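Side-chain contacts in xyloglucan-specific endo-beta-1,4-glucanase BoGH9A (Bacteroides ovatus, PDB 6DHT), which hydrolyses internal beta-1,4-glucosidic linkages in the xyloglucan backbone, releasing xyloglucan oligosaccharides: residues A[304-307]-A[308-312]; A[460-463]-A[464-468]. One frame throughout, in Å; residues are numbered along the deposited sequence.

Both contacts are local, made between side chains a helical turn apart within the glycosyl hydrolase family 9 region, and both lie away from the catalytic residues and metal sites. The centres of contact 1 and contact 2 are about 40 Å apart. They share no helix: contact 1 closes the C-terminal end of helix 292-309, contact 2 opens helix 461-474. Each mixes buried and exposed residues. At the C-terminal end the carbonyl of Trp306 is met by the His310 side chain, which also stacks on the Trp306 indole. At the N-terminal end the small polar side chains of Thr465 and Asn466 turn back toward first-turn carbonyls that already have backbone partners, and no rings stack.

Contact 1: residues A[304-307]-A[308-312]; sequences YAWA and EKHPE
His310 lies over one face of the Trp306 indole as an offset stack, its ring centroid 4.2 Å from that of the five-membered ring and the planes 25° apart. His310 ND1 comes closest, 3.4 Å from Trp306 CE2, while His310 CB sits over the six-membered ring in a CH-pi contact, 3.9 Å from its centroid. The same ND1 donates to Trp306 O at 3.1 Å, with the carbonyl oxygen near the imidazole plane; this bond fixes the ring's rotation while its face meets the indole. Trp306 CG stands anti to the backbone N (chi1 -174°), which sets the indole beside its own carbonyl carbon, where His310 can lie over it. His310 N adds only weak bonds to Trp306 O and Ala307 O as the chain leaves helical geometry, so the imidazole helps occupy a carbonyl of the last turn. One turn back, Glu308 N bonds to Tyr304 O (2.9 Å), and the Glu308 carboxylate carbon CD rests 3.6 Å from Tyr304 CE1, the two planes 47° apart. Tyr304 then packs into helix 339-353 and meets Tyr358 edge-to-face, whereas Trp306 and Ala307 lean on helix 265-281, so this helix end lies against helices 265-281, 339-353 and 356-364.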
loop_
_atom_site.group_PDB
_atom_site.type_symbol
_atom_site.label_atom_id
_atom_site.label_comp_id
_atom_site.label_asym_id
_atom_site.label_seq_id
_atom_site.Cartn_x
_atom_site.Cartn_y
_atom_site.Cartn_z
ATOM N N TYR A 304 -14.857 17.984 7.373
ATOM C CA TYR A 304 -14.060 19.057 6.827
ATOM C C TYR A 304 -14.347 20.364 7.586
ATOM O O TYR A 304 -13.425 21.112 7.919
ATOM C CB TYR A 304 -14.357 19.196 5.326
ATOM C CG TYR A 304 -13.461 20.174 4.623
ATOM C CD1 TYR A 304 -13.814 21.511 4.518
ATOM C CD2 TYR A 304 -12.269 19.762 4.041
ATOM C CE1 TYR A 304 -13.000 22.410 3.888
ATOM C CE2 TYR A 304 -11.444 20.658 3.403
ATOM C CZ TYR A 304 -11.820 21.984 3.325
ATOM O OH TYR A 304 -11.006 22.886 2.694
ATOM N N ALA A 305 -15.623 20.603 7.858
ATOM C CA ALA A 305 -16.026 21.763 8.651
ATOM C C ALA A 305 -15.301 21.783 10.000
ATOM O O ALA A 305 -14.757 22.815 10.405
ATOM C CB ALA A 305 -17.519 21.762 8.842
ATOM N N TRP A 306 -15.268 20.643 10.686
ATOM C CA TRP A 306 -14.562 20.570 11.959
ATOM C C TRP A 306 -13.100 20.935 11.776
ATOM O O TRP A 306 -12.545 21.700 12.548
ATOM C CB TRP A 306 -14.698 19.180 12.590
ATOM C CG TRP A 306 -14.121 19.069 13.985
ATOM C CD1 TRP A 306 -14.810 19.131 15.170
ATOM C CD2 TRP A 306 -12.746 18.879 14.335
ATOM N NE1 TRP A 306 -13.948 18.981 16.220
ATOM C CE2 TRP A 306 -12.674 18.830 15.742
ATOM C CE3 TRP A 306 -11.569 18.751 13.598
ATOM C CZ2 TRP A 306 -11.471 18.658 16.418
ATOM C CZ3 TRP A 306 -10.390 18.580 14.260
ATOM C CH2 TRP A 306 -10.341 18.532 15.663
ATOM N N ALA A 307 -12.456 20.385 10.743
ATOM C CA ALA A 307 -11.062 20.677 10.503
ATOM C C ALA A 307 -10.786 22.166 10.231
ATOM O O ALA A 307 -9.737 22.688 10.620
ATOM C CB ALA A 307 -10.555 19.826 9.336
ATOM N N GLU A 308 -11.692 22.817 9.516
ATOM C CA GLU A 308 -11.576 24.254 9.274
ATOM C C GLU A 308 -11.560 25.034 10.589
ATOM O O GLU A 308 -10.815 25.999 10.735
ATOM C CB GLU A 308 -12.741 24.753 8.427
ATOM C CG GLU A 308 -12.616 24.484 6.951
ATOM C CD GLU A 308 -13.792 25.062 6.186
ATOM O OE1 GLU A 308 -14.931 24.629 6.449
ATOM O OE2 GLU A 308 -13.577 25.955 5.342
ATOM N N LYS A 309 -12.389 24.609 11.531
ATOM C CA LYS A 309 -12.461 25.272 12.838
ATOM C C LYS A 309 -11.230 24.966 13.689
ATOM O O LYS A 309 -10.845 25.768 14.538
ATOM C CB LYS A 309 -13.731 24.863 13.587
ATOM C CG LYS A 309 -15.021 25.295 12.903
ATOM C CD LYS A 309 -16.221 25.174 13.826
ATOM C CE LYS A 309 -17.487 24.770 13.059
ATOM N NZ LYS A 309 -17.604 23.277 12.864
ATOM N N HIS A 310 -10.609 23.811 13.460
ATOM C CA HIS A 310 -9.470 23.373 14.266
ATOM C C HIS A 310 -8.266 22.953 13.419
ATOM O O HIS A 310 -7.783 21.817 13.519
ATOM C CB HIS A 310 -9.879 22.197 15.151
ATOM C CG HIS A 310 -11.082 22.466 15.995
ATOM N ND1 HIS A 310 -12.367 22.222 15.564
ATOM C CD2 HIS A 310 -11.193 22.949 17.252
ATOM C CE1 HIS A 310 -13.220 22.553 16.516
ATOM N NE2 HIS A 310 -12.533 22.996 17.551
ATOM N N PRO A 311 -7.737 23.886 12.624
ATOM C CA PRO A 311 -6.725 23.586 11.605
ATOM C C PRO A 311 -5.354 23.166 12.122
ATOM O O PRO A 311 -4.551 22.644 11.339
ATOM C CB PRO A 311 -6.624 24.905 10.833
ATOM C CG PRO A 311 -7.020 25.948 11.836
ATOM C CD PRO A 311 -8.092 25.317 12.653
ATOM N N GLU A 312 -5.076 23.389 13.404
ATOM C CA GLU A 312 -3.759 23.072 13.960
ATOM C C GLU A 312 -3.855 22.051 15.091
ATOM O O GLU A 312 -2.912 21.876 15.858
ATOM C CB GLU A 312 -3.049 24.353 14.417
ATOM C CG GLU A 312 -2.843 25.360 13.283
ATOM C CD GLU A 312 -1.702 26.337 13.525
ATOM O OE1 GLU A 312 -1.198 26.414 14.663
ATOM O OE2 GLU A 312 -1.308 27.034 12.568
#

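Contact 2: residues A[460-463]-A[464-468]; sequences KDVY and LTNAY. With EDO (1,2-ethanediol), chain N.
The Asn466 and Val462 side chains run alongside each other in the same direction, with Asn466 ND2 3.7 Å from Val462 CG2. The amide turns back along the helix and ND2 donates to Val462 O at 2.9 Å, in a nearly straight bond (160°) with the oxygen close to the amide plane. Asn466 N reaches that oxygen too, at 3.1 Å, and the two donors approach from opposite faces of the carbonyl plane, so one residue grips Val462 O twice. Asn466 OD1 accepts from Arg469 NH1, which leaves the amide held at both ends and its flip state defined. With CG1 between the backbone N and the carbonyl carbon (chi1 66°), Val462 CG2 is anti to that N and beside the carbonyl carbon, next to the amide.

Thr465 faces Asp461 in a related way. Its N donates to Asp461 O at 2.9 Å, and OG1, beside the backbone N (chi1 -68°), lies 3.1 Å from that oxygen. A molecule of 1,2-ethanediol, probably from the crystallisation liquor, is hydrogen-bonded to Asp461 and lies beside Leu464 and Thr465: its O1 donates to Asp461 OD1 at 2.6 Å, and its C2 lies 3.2 Å from Thr465 OG1.

Tyr463 heads into the protein, its hydroxyl hydrogen-bonded to Asp413. Its side chain packs on helices 395-416 and 439-458, and Val462 and Asn466 touch Ile416 of the former. Leu464 and Ala467 pack on helix 551-567, while Leu464 also meets Tyr455, so the first two turns of helix 461-474 sit among three helices of the catalytic domain.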
loop_
_atom_site.group_PDB
_atom_site.type_symbol
_atom_site.label_atom_id
_atom_site.label_comp_id
_atom_site.label_asym_id
_atom_site.label_seq_id
_atom_site.Cartn_x
_atom_site.Cartn_y
_atom_site.Cartn_z
ATOM N N LYS A 460 4.104 7.368 -22.640
ATOM C CA LYS A 460 5.532 7.062 -22.808
ATOM C C LYS A 460 5.880 5.785 -22.052
ATOM O O LYS A 460 5.914 5.764 -20.808
ATOM C CB LYS A 460 6.409 8.221 -22.339
ATOM C CG LYS A 460 6.280 9.488 -23.179
ATOM C CD LYS A 460 7.063 10.676 -22.599
ATOM C CE LYS A 460 8.530 10.335 -22.336
ATOM N NZ LYS A 460 9.385 11.558 -22.203
ATOM N N ASP A 461 6.167 4.741 -22.830
ATOM C CA ASP A 461 6.422 3.405 -22.319
ATOM C C ASP A 461 7.544 3.374 -21.289
ATOM O O ASP A 461 7.517 2.542 -20.392
ATOM C CB ASP A 461 6.783 2.446 -23.465
ATOM C CG ASP A 461 5.588 2.045 -24.315
ATOM O OD1 ASP A 461 4.443 2.043 -23.828
ATOM O OD2 ASP A 461 5.802 1.694 -25.493
ATOM N N VAL A 462 8.520 4.272 -21.391
ATOM C CA VAL A 462 9.662 4.250 -20.479
ATOM C C VAL A 462 9.233 4.352 -19.010
ATOM O O VAL A 462 9.829 3.740 -18.133
ATOM C CB VAL A 462 10.693 5.353 -20.858
ATOM C CG1 VAL A 462 10.125 6.741 -20.646
ATOM C CG2 VAL A 462 11.991 5.172 -20.119
ATOM N N TYR A 463 8.190 5.122 -18.730
ATOM C CA TYR A 463 7.765 5.248 -17.346
ATOM C C TYR A 463 7.199 3.913 -16.829
ATOM O O TYR A 463 7.478 3.508 -15.695
ATOM C CB TYR A 463 6.694 6.319 -17.271
ATOM C CG TYR A 463 7.151 7.731 -17.598
ATOM C CD1 TYR A 463 8.258 8.302 -17.001
ATOM C CD2 TYR A 463 6.429 8.502 -18.493
ATOM C CE1 TYR A 463 8.641 9.589 -17.285
ATOM C CE2 TYR A 463 6.792 9.791 -18.769
ATOM C CZ TYR A 463 7.887 10.334 -18.176
ATOM O OH TYR A 463 8.258 11.627 -18.467
ATOM N N LEU A 464 6.404 3.247 -17.650
ATOM C CA LEU A 464 5.824 1.960 -17.284
ATOM C C LEU A 464 6.905 0.883 -17.151
ATOM O O LEU A 464 6.874 0.067 -16.232
ATOM C CB LEU A 464 4.752 1.563 -18.287
ATOM C CG LEU A 464 3.987 0.289 -17.971
ATOM C CD1 LEU A 464 3.276 0.449 -16.649
ATOM C CD2 LEU A 464 3.013 -0.021 -19.073
ATOM N N THR A 465 7.881 0.910 -18.055
ATOM C CA THR A 465 8.976 -0.036 -18.009
ATOM C C THR A 465 9.665 0.071 -16.668
ATOM O O THR A 465 10.028 -0.955 -16.050
ATOM C CB THR A 465 9.959 0.260 -19.145
ATOM O OG1 THR A 465 9.322 -0.036 -20.380
ATOM C CG2 THR A 465 11.189 -0.618 -19.047
ATOM N N ASN A 466 9.874 1.294 -16.193
ATOM C CA ASN A 466 10.521 1.506 -14.920
ATOM C C ASN A 466 9.674 1.090 -13.702
ATOM O O ASN A 466 10.203 0.674 -12.675
ATOM C CB ASN A 466 11.052 2.944 -14.825
ATOM C CG ASN A 466 12.385 3.095 -15.533
ATOM O OD1 ASN A 466 13.411 2.750 -14.960
ATOM N ND2 ASN A 466 12.372 3.606 -16.752
ATOM N N ALA A 467 8.349 1.177 -13.833
ATOM C CA ALA A 467 7.461 0.713 -12.784
ATOM C C ALA A 467 7.581 -0.800 -12.631
ATOM O O ALA A 467 7.658 -1.308 -11.513
ATOM C CB ALA A 467 6.039 1.119 -13.066
ATOM N N TYR A 468 7.634 -1.525 -13.739
ATOM C CA TYR A 468 7.844 -2.983 -13.673
ATOM C C TYR A 468 9.205 -3.328 -13.068
ATOM O O TYR A 468 9.321 -4.304 -12.348
ATOM C CB TYR A 468 7.687 -3.666 -15.040
ATOM C CG TYR A 468 6.267 -3.797 -15.550
ATOM C CD1 TYR A 468 5.425 -4.823 -15.101
ATOM C CD2 TYR A 468 5.799 -2.978 -16.558
ATOM C CE1 TYR A 468 4.129 -4.970 -15.603
ATOM C CE2 TYR A 468 4.495 -3.110 -17.043
ATOM C CZ TYR A 468 3.682 -4.119 -16.582
ATOM O OH TYR A 468 2.400 -4.226 -17.099
HETATM C C1 EDO N . 5.396 -0.792 -22.517
HETATM O O1 EDO N . 4.205 -0.018 -22.336
HETATM C C2 EDO N . 6.371 -0.498 -21.381
HETATM O O2 EDO N . 6.238 -1.478 -20.342
#